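Local structure of suppressor of fused homolog (Drosophila melanogaster, 6LPH) at residues I22-Q27 and P179-I184; Y58-D63 and P69-Y74; A207-G212 and L251-E256; L216-Q221 and P245-N250. The protein probably binds and sequesters transcription factors of the Hedgehog pathway and binds the kinase Fused, this chain being its N-terminal part. All blocks are in the same frame, centred on the assembly; numbering follows the deposited sequence.

Contact 1: residues I22-Q27 and P179-I184; sequences IDHLGQ and PQLGCI
His24 and Leu25, on consecutive positions of helix 16-28, meet the bend at 179-182 and the strand that resumes at Cys183, with the CA atoms of Leu25 and Leu181 7.8 Å apart. The contact is helix-on-sheet packing in the N-terminal part of Su(fu): the helix near the chain start lies against the strand 172-186 of the mixed sheet, where Gly182, at positive phi, turns the chain from the bend back into the strand. The imidazole of His24 carries most of the contact. Its CG stands anti to the backbone N (chi1 -170°), which extends the ring from the helix toward the bend. There NE2 donates to the carbonyl O of Leu181 over 2.8 Å, reaching a lone pair in the carbonyl plane, although the acceptor sits 18° out of the ring plane. One face of the same ring rests on Ile184, whose CG2 lies over the ring centre in a CH-pi contact, 3.5 Å from the centroid. Together they restrict the rotation of the imidazole. Deeper in, Leu25 and Leu181 are both buried, and their branched ends pass each other at a slant. Leu181 also packs on Ile75 of strand 71-77 and on Phe193 of strand 189-199, while Leu25 touches Phe77, so the leucine pair joins the helix to several strands at once. Between the two leucines the closest atoms are the methyls Leu25 CD2 and Leu181 CD2, 3.8 Å apart.

Contact 2: residues Y58-D63 and P69-Y74; sequences YNYPGD and PPHWHY
A beta hairpin joins strand 54-60 to strand 71-77, and Tyr58, Asn59 and Tyr60 pair antiparallel with His73, Trp72 and His71. Two hydrogen-bonded pairs enclose the non-hydrogen-bonded pair Asn59-Trp72. Tyr58 N and His73 O are 2.8 Å apart, as are Tyr60 N and His71 O, and each bond is answered by one in the reverse sense. Near the loop, the CA of Pro70 makes a CA-H...O contact with Tyr60 O.

On the face shared by Tyr60 and His71, the CB of Tyr60 lies over the imidazole in a CH-pi contact, 3.8 Å from the centroid of the His71 ring. The two rings meet at 40°, with Tyr60 CD1 and His71 CE1 3.4 Å apart. His71 CG sits between its own N and carbonyl carbon (chi1 66°), which turns the ring back along its strand. ND1 can then donate to Pro69 O over 2.8 Å, almost straight (175°) and in the ring plane. Arg107 bonds NE2, so both ring nitrogens are held. On the opposite face of the sheet, Asn59 OD1 passes the CZ3 of Trp72 at 3.8 Å; its polar partner is Lys110, which also makes a cation-pi contact with the indole.

Strand 97-109 pairs with the other edge of 71-77, away from 54-60, helix 131-146 packs on Tyr74, and Tyr29, just after helix 16-28, stacks on Tyr58.

Contact 3: residues A207-G212 and L251-E256; sequences ASRWNG and LQDDLE
The guanidinium of Arg209 meets the segment 251-256 with its edge: Leu251 O and Asp253 OD1 both lie near its plane. NH1 and NH2 converge on one atom, Leu251 O. The NH2 bond is the shorter, 2.8 Å from Arg209 NH2 to Leu251 O, and uses a lone pair in the carbonyl plane; that from Arg209 NH1 to Leu251 O is 3.2 Å and nearly in line with the C=O bond. Asp253 OD1 approaches NH1 of Arg209 to 2.8 Å as a salt bridge, but its N-H...O angle of 116° makes the hydrogen bond weak, and the carboxylate plane stands almost perpendicular to the guanidinium. A bend at chi3 (-69°) brings the arginine head round to these acceptors.

The Trp210 indole has the amide ND2 of its neighbour Asn211 over one face, offset toward the rim. Leu251 CD2 comes in obliquely, 3.7 Å from Trp210 CE3. Arg209 and Trp210 lie on helix 201-219, at a wider pi-type turn, and meet the irregular segment 251-256 there.

The contact lies at the surface, and crystal neighbours touch both segments, so packing may have influenced their placement. Arg209 reaches both a backbone carbonyl and a carboxylate, and the paired N-H groups on Leu251 O probably contribute more directed bonding than the salt bridge, whose attraction would be chiefly electrostatic.

Contact 4: residues L216-Q221 and P245-N250; sequences LNFLRQ and PETLLN
Thr247 O receives the side-chain amide of Asn250 over 2.9 Å from ND2, a nearly straight bond (171°) within a turn of 3-10 helix, and both residues lean on the ring of Phe218 from helix 201-219. Here that helix packs against the 3-10 segment 245-250 through one aromatic side chain, in the C-terminal part of the chain. The bond to Thr247 O comes from above its carbonyl plane, 45° out of it, while the oxygen lies close to the plane of the amide. It ties Asn250 back across the turn and sets where its amide meets the phenyl ring.

Phe218 points toward the 3-10 segment, and one face of its ring receives the methyl of Thr247: CG2 lies over the ring centre in a CH-pi contact, 3.7 Å from the centroid. Thr247 CB lies over the same face, nearer the CD2-CE2 side, 3.7 Å from Phe218 CE2. The threonine hydroxyl occupies the position between its own N and carbonyl carbon (chi1 56°), leaving the methyl for the ring, and OG1 bonds to Phe244 O just upstream.

No hydrogen bond crosses between the segments, so the join rests on packing. Val240 and Phe241 of helix 240-243 also pack on Phe218, and the Trp210 ring meets it too. The amide of Asn250 arrives obliquely at the outer end of the phenyl ring, with ND2 3.3 Å from Phe218 CZ.

How the contacts relate
From the N terminus, helix 16-28 opens contact 1, which closes only at strand 172-186; the hairpin of contact 2 is nested inside that long loop. The two touch and share the mixed sheet: Gln180 packs on His73 and Tyr60, and the CB of Leu25 meets the hydroxyl of Tyr58. After contact 1 closes, the chain reaches helix 201-219, the common base of contacts 3 and 4. Contact 4 is nested within the loop that contact 3 closes, and the two touch through Trp210. This second pair, with centres about 24 to 34 Å from those of contacts 1 and 2, ties the C-terminal segment to the helix without touching either.

Contact 1: residues I22-Q27 and P179-I184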
# COMPACT_ATOMS: atom_id res chain seq x y z
N ILE A 22 14.30 3.68 -4.77
CA ILE A 22 15.14 2.59 -4.19
C ILE A 22 16.16 3.13 -3.20
O ILE A 22 16.34 2.57 -2.11
CB ILE A 22 15.87 1.77 -5.30
CG1 ILE A 22 14.86 1.00 -6.17
CG2 ILE A 22 16.93 0.83 -4.71
CD1 ILE A 22 13.99 0.04 -5.43
N ASP A 23 16.82 4.24 -3.57
CA ASP A 23 17.73 4.90 -2.65
C ASP A 23 17.07 5.38 -1.36
O ASP A 23 17.59 5.13 -0.26
CB ASP A 23 18.47 6.05 -3.36
CG ASP A 23 19.48 5.54 -4.38
OD1 ASP A 23 19.98 6.34 -5.20
OD2 ASP A 23 19.76 4.32 -4.37
N HIS A 24 15.92 6.04 -1.48
CA HIS A 24 15.11 6.42 -0.32
C HIS A 24 14.76 5.23 0.56
O HIS A 24 14.91 5.30 1.79
CB HIS A 24 13.83 7.11 -0.78
CG HIS A 24 13.05 7.75 0.33
ND1 HIS A 24 13.63 8.56 1.24
CD2 HIS A 24 11.69 7.70 0.64
CE1 HIS A 24 12.68 9.00 2.11
NE2 HIS A 24 11.50 8.48 1.73
N LEU A 25 14.28 4.15 -0.06
CA LEU A 25 13.96 2.93 0.71
C LEU A 25 15.20 2.32 1.38
O LEU A 25 15.11 1.73 2.47
CB LEU A 25 13.26 1.88 -0.15
CG LEU A 25 11.84 2.27 -0.61
CD1 LEU A 25 11.26 1.28 -1.62
CD2 LEU A 25 10.93 2.40 0.61
N GLY A 26 16.36 2.45 0.72
CA GLY A 26 17.62 1.96 1.31
C GLY A 26 18.03 2.68 2.60
O GLY A 26 18.68 2.09 3.50
N GLN A 27 17.65 3.94 2.70
CA GLN A 27 17.96 4.76 3.87
C GLN A 27 17.01 4.42 5.01
O GLN A 27 17.37 4.49 6.19
CB GLN A 27 17.75 6.24 3.54
CG GLN A 27 18.70 6.77 2.48
CD GLN A 27 20.04 7.19 3.03
OE1 GLN A 27 20.48 8.31 2.80
NE2 GLN A 27 20.71 6.31 3.75
N PRO A 179 4.12 7.66 7.13
CA PRO A 179 4.86 8.29 8.23
C PRO A 179 6.39 8.16 8.11
O PRO A 179 7.12 9.03 8.56
CB PRO A 179 4.34 7.55 9.48
CG PRO A 179 3.89 6.22 8.97
CD PRO A 179 3.37 6.46 7.58
N GLN A 180 6.86 7.06 7.52
CA GLN A 180 8.29 6.80 7.32
C GLN A 180 8.79 7.46 6.05
O GLN A 180 9.88 8.06 6.01
CB GLN A 180 8.50 5.31 7.09
CG GLN A 180 9.23 4.64 8.17
CD GLN A 180 9.28 3.15 7.96
OE1 GLN A 180 8.42 2.57 7.28
NE2 GLN A 180 10.30 2.52 8.53
N LEU A 181 8.02 7.30 4.98
CA LEU A 181 8.54 7.65 3.65
C LEU A 181 8.32 9.11 3.30
O LEU A 181 9.12 9.69 2.58
CB LEU A 181 7.98 6.75 2.56
CG LEU A 181 8.22 5.25 2.78
CD1 LEU A 181 7.73 4.46 1.59
CD2 LEU A 181 9.69 4.98 3.06
N GLY A 182 7.22 9.67 3.80
CA GLY A 182 6.90 11.08 3.55
C GLY A 182 6.81 11.42 2.07
O GLY A 182 6.17 10.73 1.29
N CYS A 183 7.46 12.51 1.67
CA CYS A 183 7.38 12.96 0.29
C CYS A 183 8.81 13.29 -0.12
O CYS A 183 9.55 13.83 0.69
CB CYS A 183 6.46 14.19 0.19
SG CYS A 183 4.79 13.97 0.89
N ILE A 184 9.20 12.95 -1.34
CA ILE A 184 10.58 13.19 -1.77
C ILE A 184 10.63 13.86 -3.15
O ILE A 184 9.65 13.80 -3.93
CB ILE A 184 11.41 11.90 -1.85
CG1 ILE A 184 10.91 10.99 -3.00
CG2 ILE A 184 11.40 11.13 -0.51
CD1 ILE A 184 11.73 9.72 -3.18

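Contact 2: residues Y58-D63 and P69-Y74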
# COMPACT_ATOMS: atom_id res chain seq x y z
N TYR A 58 8.40 -5.18 2.68
CA TYR A 58 9.36 -5.16 3.77
C TYR A 58 8.70 -5.66 5.05
O TYR A 58 7.50 -5.52 5.22
CB TYR A 58 9.86 -3.73 4.02
CG TYR A 58 10.79 -3.19 2.96
CD1 TYR A 58 10.30 -2.43 1.87
CD2 TYR A 58 12.17 -3.42 3.05
CE1 TYR A 58 11.15 -1.94 0.90
CE2 TYR A 58 13.04 -2.89 2.09
CZ TYR A 58 12.54 -2.16 1.03
OH TYR A 58 13.41 -1.67 0.08
N ASN A 59 9.52 -6.22 5.94
CA ASN A 59 9.09 -6.48 7.31
C ASN A 59 9.42 -5.29 8.16
O ASN A 59 10.55 -4.78 8.10
CB ASN A 59 9.83 -7.69 7.91
CG ASN A 59 9.35 -8.01 9.32
OD1 ASN A 59 8.21 -8.41 9.50
ND2 ASN A 59 10.20 -7.84 10.31
N TYR A 60 8.46 -4.83 8.96
CA TYR A 60 8.75 -3.80 9.95
C TYR A 60 8.52 -4.39 11.36
O TYR A 60 7.39 -4.71 11.70
CB TYR A 60 7.90 -2.52 9.75
CG TYR A 60 8.42 -1.42 10.65
CD1 TYR A 60 7.78 -1.12 11.86
CD2 TYR A 60 9.61 -0.72 10.32
CE1 TYR A 60 8.32 -0.13 12.73
CE2 TYR A 60 10.14 0.25 11.17
CZ TYR A 60 9.50 0.54 12.37
OH TYR A 60 10.02 1.51 13.21
N PRO A 61 9.60 -4.51 12.18
CA PRO A 61 9.46 -5.15 13.49
C PRO A 61 8.52 -4.42 14.46
O PRO A 61 7.98 -5.06 15.38
CB PRO A 61 10.91 -5.14 14.04
CG PRO A 61 11.79 -5.10 12.82
CD PRO A 61 11.01 -4.19 11.88
N GLY A 62 8.35 -3.11 14.28
CA GLY A 62 7.47 -2.36 15.18
C GLY A 62 8.24 -1.27 15.90
O GLY A 62 9.44 -1.07 15.64
N ASP A 63 7.55 -0.57 16.80
CA ASP A 63 8.13 0.49 17.61
C ASP A 63 7.19 0.70 18.79
O ASP A 63 6.06 1.15 18.63
CB ASP A 63 8.28 1.77 16.76
CG ASP A 63 8.78 2.96 17.55
OD1 ASP A 63 9.43 3.82 16.94
OD2 ASP A 63 8.52 3.06 18.77
N PRO A 69 2.79 -1.77 15.63
CA PRO A 69 2.90 -3.21 15.79
C PRO A 69 3.77 -3.77 14.64
O PRO A 69 4.04 -3.06 13.65
CB PRO A 69 1.44 -3.67 15.60
CG PRO A 69 0.96 -2.76 14.49
CD PRO A 69 1.58 -1.41 14.86
N PRO A 70 4.23 -5.02 14.78
CA PRO A 70 4.94 -5.63 13.65
C PRO A 70 4.00 -5.76 12.47
O PRO A 70 2.80 -6.07 12.66
CB PRO A 70 5.32 -7.03 14.15
CG PRO A 70 4.77 -7.16 15.53
CD PRO A 70 4.12 -5.90 15.97
N HIS A 71 4.53 -5.50 11.28
CA HIS A 71 3.68 -5.51 10.10
C HIS A 71 4.49 -5.66 8.83
O HIS A 71 5.73 -5.62 8.84
CB HIS A 71 2.81 -4.25 10.07
CG HIS A 71 3.58 -2.95 9.89
ND1 HIS A 71 4.07 -2.23 10.94
CD2 HIS A 71 3.84 -2.20 8.75
CE1 HIS A 71 4.66 -1.10 10.48
NE2 HIS A 71 4.53 -1.10 9.13
N TRP A 72 3.76 -5.87 7.74
CA TRP A 72 4.31 -5.92 6.40
C TRP A 72 4.11 -4.59 5.73
O TRP A 72 3.01 -4.03 5.81
CB TRP A 72 3.55 -6.97 5.63
CG TRP A 72 3.57 -8.35 6.25
CD1 TRP A 72 2.49 -9.09 6.75
CD2 TRP A 72 4.72 -9.22 6.41
NE1 TRP A 72 2.90 -10.34 7.20
CE2 TRP A 72 4.23 -10.47 7.03
CE3 TRP A 72 6.07 -9.10 6.13
CZ2 TRP A 72 5.08 -11.52 7.33
CZ3 TRP A 72 6.91 -10.18 6.45
CH2 TRP A 72 6.42 -11.35 7.02
N HIS A 73 5.14 -4.05 5.07
CA HIS A 73 5.06 -2.69 4.44
C HIS A 73 5.25 -2.85 2.93
O HIS A 73 6.28 -3.41 2.48
CB HIS A 73 6.14 -1.82 5.04
CG HIS A 73 6.11 -0.36 4.62
ND1 HIS A 73 7.19 0.44 4.79
CD2 HIS A 73 5.11 0.43 4.06
CE1 HIS A 73 6.91 1.69 4.37
NE2 HIS A 73 5.64 1.71 3.93
N TYR A 74 4.23 -2.45 2.16
CA TYR A 74 4.25 -2.59 0.71
C TYR A 74 4.46 -1.24 0.05
O TYR A 74 3.86 -0.26 0.48
CB TYR A 74 2.89 -3.11 0.25
CG TYR A 74 2.61 -4.48 0.85
CD1 TYR A 74 2.10 -4.61 2.14
CD2 TYR A 74 2.93 -5.63 0.15
CE1 TYR A 74 1.83 -5.90 2.70
CE2 TYR A 74 2.65 -6.93 0.69
CZ TYR A 74 2.12 -7.03 1.98
OH TYR A 74 1.89 -8.26 2.56

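Contact 3: residues A207-G212 and L251-E256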
# COMPACT_ATOMS: atom_id res chain seq x y z
N ALA A 207 -15.48 10.09 7.03
CA ALA A 207 -14.40 10.73 6.28
C ALA A 207 -15.00 11.48 5.09
O ALA A 207 -14.54 12.58 4.72
CB ALA A 207 -13.39 9.70 5.81
N SER A 208 -16.04 10.88 4.51
CA SER A 208 -16.74 11.45 3.35
C SER A 208 -17.62 12.63 3.75
O SER A 208 -17.54 13.69 3.14
CB SER A 208 -17.58 10.37 2.63
OG SER A 208 -18.21 10.89 1.47
N ARG A 209 -18.43 12.46 4.80
CA ARG A 209 -19.37 13.54 5.13
C ARG A 209 -18.73 14.63 5.99
O ARG A 209 -19.16 15.76 5.95
CB ARG A 209 -20.68 13.04 5.74
CG ARG A 209 -20.56 12.35 7.09
CD ARG A 209 -21.95 12.01 7.65
NE ARG A 209 -22.63 13.25 8.04
CZ ARG A 209 -22.41 13.91 9.17
NH1 ARG A 209 -23.06 15.04 9.42
NH2 ARG A 209 -21.54 13.46 10.05
N TRP A 210 -17.70 14.27 6.75
CA TRP A 210 -17.07 15.21 7.68
C TRP A 210 -15.65 15.57 7.30
O TRP A 210 -15.41 16.62 6.74
CB TRP A 210 -17.19 14.71 9.11
CG TRP A 210 -16.37 15.51 10.10
CD1 TRP A 210 -16.44 16.88 10.39
CD2 TRP A 210 -15.33 14.99 10.97
NE1 TRP A 210 -15.52 17.23 11.35
CE2 TRP A 210 -14.81 16.14 11.74
CE3 TRP A 210 -14.76 13.73 11.17
CZ2 TRP A 210 -13.80 16.00 12.66
CZ3 TRP A 210 -13.73 13.61 12.12
CH2 TRP A 210 -13.26 14.72 12.84
N ASN A 211 -14.68 14.72 7.62
CA ASN A 211 -13.33 14.88 7.04
C ASN A 211 -12.34 13.74 7.26
O ASN A 211 -12.20 13.21 8.36
CB ASN A 211 -12.75 16.32 7.21
CG ASN A 211 -11.74 16.45 8.34
OD1 ASN A 211 -10.62 15.96 8.26
ND2 ASN A 211 -12.11 17.21 9.35
N GLY A 212 -11.66 13.37 6.18
CA GLY A 212 -10.78 12.22 6.15
C GLY A 212 -9.61 12.31 7.11
O GLY A 212 -9.29 11.34 7.78
N LEU A 251 -19.07 14.84 14.78
CA LEU A 251 -19.78 14.53 13.54
C LEU A 251 -21.11 15.26 13.35
O LEU A 251 -21.70 15.18 12.27
CB LEU A 251 -20.02 13.02 13.45
CG LEU A 251 -18.86 12.06 13.72
CD1 LEU A 251 -19.40 10.64 13.66
CD2 LEU A 251 -17.70 12.25 12.75
N GLN A 252 -21.58 15.95 14.39
CA GLN A 252 -22.89 16.60 14.37
C GLN A 252 -22.92 17.78 13.38
O GLN A 252 -21.99 18.58 13.33
CB GLN A 252 -23.25 17.07 15.78
CG GLN A 252 -23.37 15.93 16.80
CD GLN A 252 -23.13 16.38 18.24
OE1 GLN A 252 -22.34 17.29 18.50
NE2 GLN A 252 -23.80 15.72 19.20
N ASP A 253 -23.98 17.85 12.58
CA ASP A 253 -24.21 19.04 11.74
C ASP A 253 -24.60 20.18 12.67
O ASP A 253 -25.43 20.00 13.57
CB ASP A 253 -25.36 18.83 10.75
CG ASP A 253 -25.23 17.56 9.94
OD1 ASP A 253 -24.35 17.50 9.05
OD2 ASP A 253 -26.04 16.64 10.17
N ASP A 254 -24.01 21.35 12.47
CA ASP A 254 -24.42 22.47 13.30
C ASP A 254 -25.30 23.45 12.58
O ASP A 254 -24.93 24.01 11.55
CB ASP A 254 -23.24 23.17 13.97
CG ASP A 254 -23.50 23.47 15.43
OD1 ASP A 254 -24.69 23.68 15.81
OD2 ASP A 254 -22.53 23.48 16.22
N LEU A 255 -26.49 23.64 13.14
CA LEU A 255 -27.41 24.67 12.72
C LEU A 255 -27.33 25.65 13.89
O LEU A 255 -27.43 25.20 15.04
CB LEU A 255 -28.81 24.05 12.57
CG LEU A 255 -28.82 22.60 12.03
CD1 LEU A 255 -30.14 21.89 12.30
CD2 LEU A 255 -28.45 22.55 10.56
N GLU A 256 -27.13 26.96 13.70
CA GLU A 256 -27.29 27.79 12.47
C GLU A 256 -28.62 28.53 12.56
O GLU A 256 -29.09 28.84 13.66
CB GLU A 256 -27.17 27.01 11.17

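Contact 4: residues L216-Q221 and P245-N250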
# COMPACT_ATOMS: atom_id res chain seq x y z
N LEU A 216 -8.64 9.90 10.23
CA LEU A 216 -7.28 9.31 10.37
C LEU A 216 -6.67 9.66 11.72
O LEU A 216 -6.02 8.81 12.36
CB LEU A 216 -6.35 9.80 9.26
CG LEU A 216 -6.70 9.27 7.87
CD1 LEU A 216 -5.91 9.99 6.78
CD2 LEU A 216 -6.55 7.75 7.77
N ASN A 217 -6.90 10.90 12.17
CA ASN A 217 -6.38 11.35 13.44
C ASN A 217 -6.97 10.55 14.59
O ASN A 217 -6.23 10.22 15.54
CB ASN A 217 -6.67 12.83 13.67
CG ASN A 217 -5.65 13.74 13.01
OD1 ASN A 217 -4.52 13.32 12.71
ND2 ASN A 217 -6.04 15.00 12.77
N PHE A 218 -8.26 10.22 14.48
CA PHE A 218 -8.93 9.36 15.48
C PHE A 218 -8.28 7.97 15.52
O PHE A 218 -7.98 7.46 16.60
CB PHE A 218 -10.42 9.16 15.16
CG PHE A 218 -11.28 10.38 15.39
CD1 PHE A 218 -10.90 11.39 16.30
CD2 PHE A 218 -12.51 10.50 14.71
CE1 PHE A 218 -11.72 12.50 16.50
CE2 PHE A 218 -13.34 11.60 14.93
CZ PHE A 218 -12.93 12.61 15.81
N LEU A 219 -8.08 7.38 14.33
CA LEU A 219 -7.47 6.04 14.19
C LEU A 219 -6.06 5.93 14.78
O LEU A 219 -5.69 4.89 15.34
CB LEU A 219 -7.45 5.61 12.72
CG LEU A 219 -8.82 5.43 12.02
CD1 LEU A 219 -8.64 5.29 10.51
CD2 LEU A 219 -9.55 4.22 12.57
N ARG A 220 -5.30 7.02 14.69
CA ARG A 220 -3.91 7.05 15.15
C ARG A 220 -3.75 6.98 16.65
O ARG A 220 -2.64 6.74 17.14
CB ARG A 220 -3.21 8.34 14.70
CG ARG A 220 -2.72 8.38 13.28
CD ARG A 220 -2.07 9.75 12.99
NE ARG A 220 -1.70 9.89 11.57
CZ ARG A 220 -2.28 10.71 10.68
NH1 ARG A 220 -3.29 11.51 11.02
NH2 ARG A 220 -1.86 10.73 9.42
N GLN A 221 -4.85 7.22 17.37
CA GLN A 221 -4.84 7.47 18.82
C GLN A 221 -4.67 6.21 19.65
O GLN A 221 -4.28 6.27 20.80
CB GLN A 221 -6.19 8.08 19.22
CG GLN A 221 -6.10 9.35 20.00
CD GLN A 221 -5.94 10.55 19.10
OE1 GLN A 221 -6.88 11.31 18.89
NE2 GLN A 221 -4.75 10.71 18.54
N PRO A 245 -16.66 6.08 21.62
CA PRO A 245 -17.87 6.76 21.16
C PRO A 245 -17.80 8.29 21.30
O PRO A 245 -18.52 9.02 20.62
CB PRO A 245 -18.96 6.16 22.05
CG PRO A 245 -18.44 4.81 22.42
CD PRO A 245 -16.96 5.04 22.62
N GLU A 246 -16.91 8.77 22.16
CA GLU A 246 -16.61 10.20 22.24
C GLU A 246 -16.29 10.90 20.90
O GLU A 246 -16.58 12.09 20.70
CB GLU A 246 -15.45 10.43 23.22
CG GLU A 246 -14.30 9.43 23.13
CD GLU A 246 -14.34 8.38 24.22
OE1 GLU A 246 -14.91 7.29 23.99
OE2 GLU A 246 -13.80 8.64 25.33
N THR A 247 -15.65 10.15 20.00
CA THR A 247 -15.33 10.67 18.67
C THR A 247 -16.56 11.06 17.85
O THR A 247 -16.45 11.87 16.93
CB THR A 247 -14.45 9.67 17.89
OG1 THR A 247 -15.11 8.40 17.82
CG2 THR A 247 -13.06 9.51 18.60
N LEU A 248 -17.73 10.51 18.19
CA LEU A 248 -18.98 10.84 17.49
C LEU A 248 -19.40 12.30 17.66
O LEU A 248 -20.17 12.83 16.84
CB LEU A 248 -20.13 9.92 17.95
CG LEU A 248 -19.97 8.43 17.64
CD1 LEU A 248 -20.87 7.59 18.52
CD2 LEU A 248 -20.26 8.13 16.16
N LEU A 249 -18.90 12.95 18.70
CA LEU A 249 -19.31 14.33 19.00
C LEU A 249 -18.86 15.32 17.92
O LEU A 249 -19.48 16.37 17.73
CB LEU A 249 -18.82 14.76 20.39
CG LEU A 249 -19.60 14.11 21.54
CD1 LEU A 249 -19.02 14.50 22.89
CD2 LEU A 249 -21.08 14.44 21.51
N ASN A 250 -17.82 14.95 17.19
CA ASN A 250 -17.26 15.80 16.12
C ASN A 250 -18.09 15.75 14.83
O ASN A 250 -17.86 16.54 13.92
CB ASN A 250 -15.81 15.40 15.82
CG ASN A 250 -14.95 15.39 17.05
OD1 ASN A 250 -14.25 16.35 17.34
ND2 ASN A 250 -14.99 14.28 17.80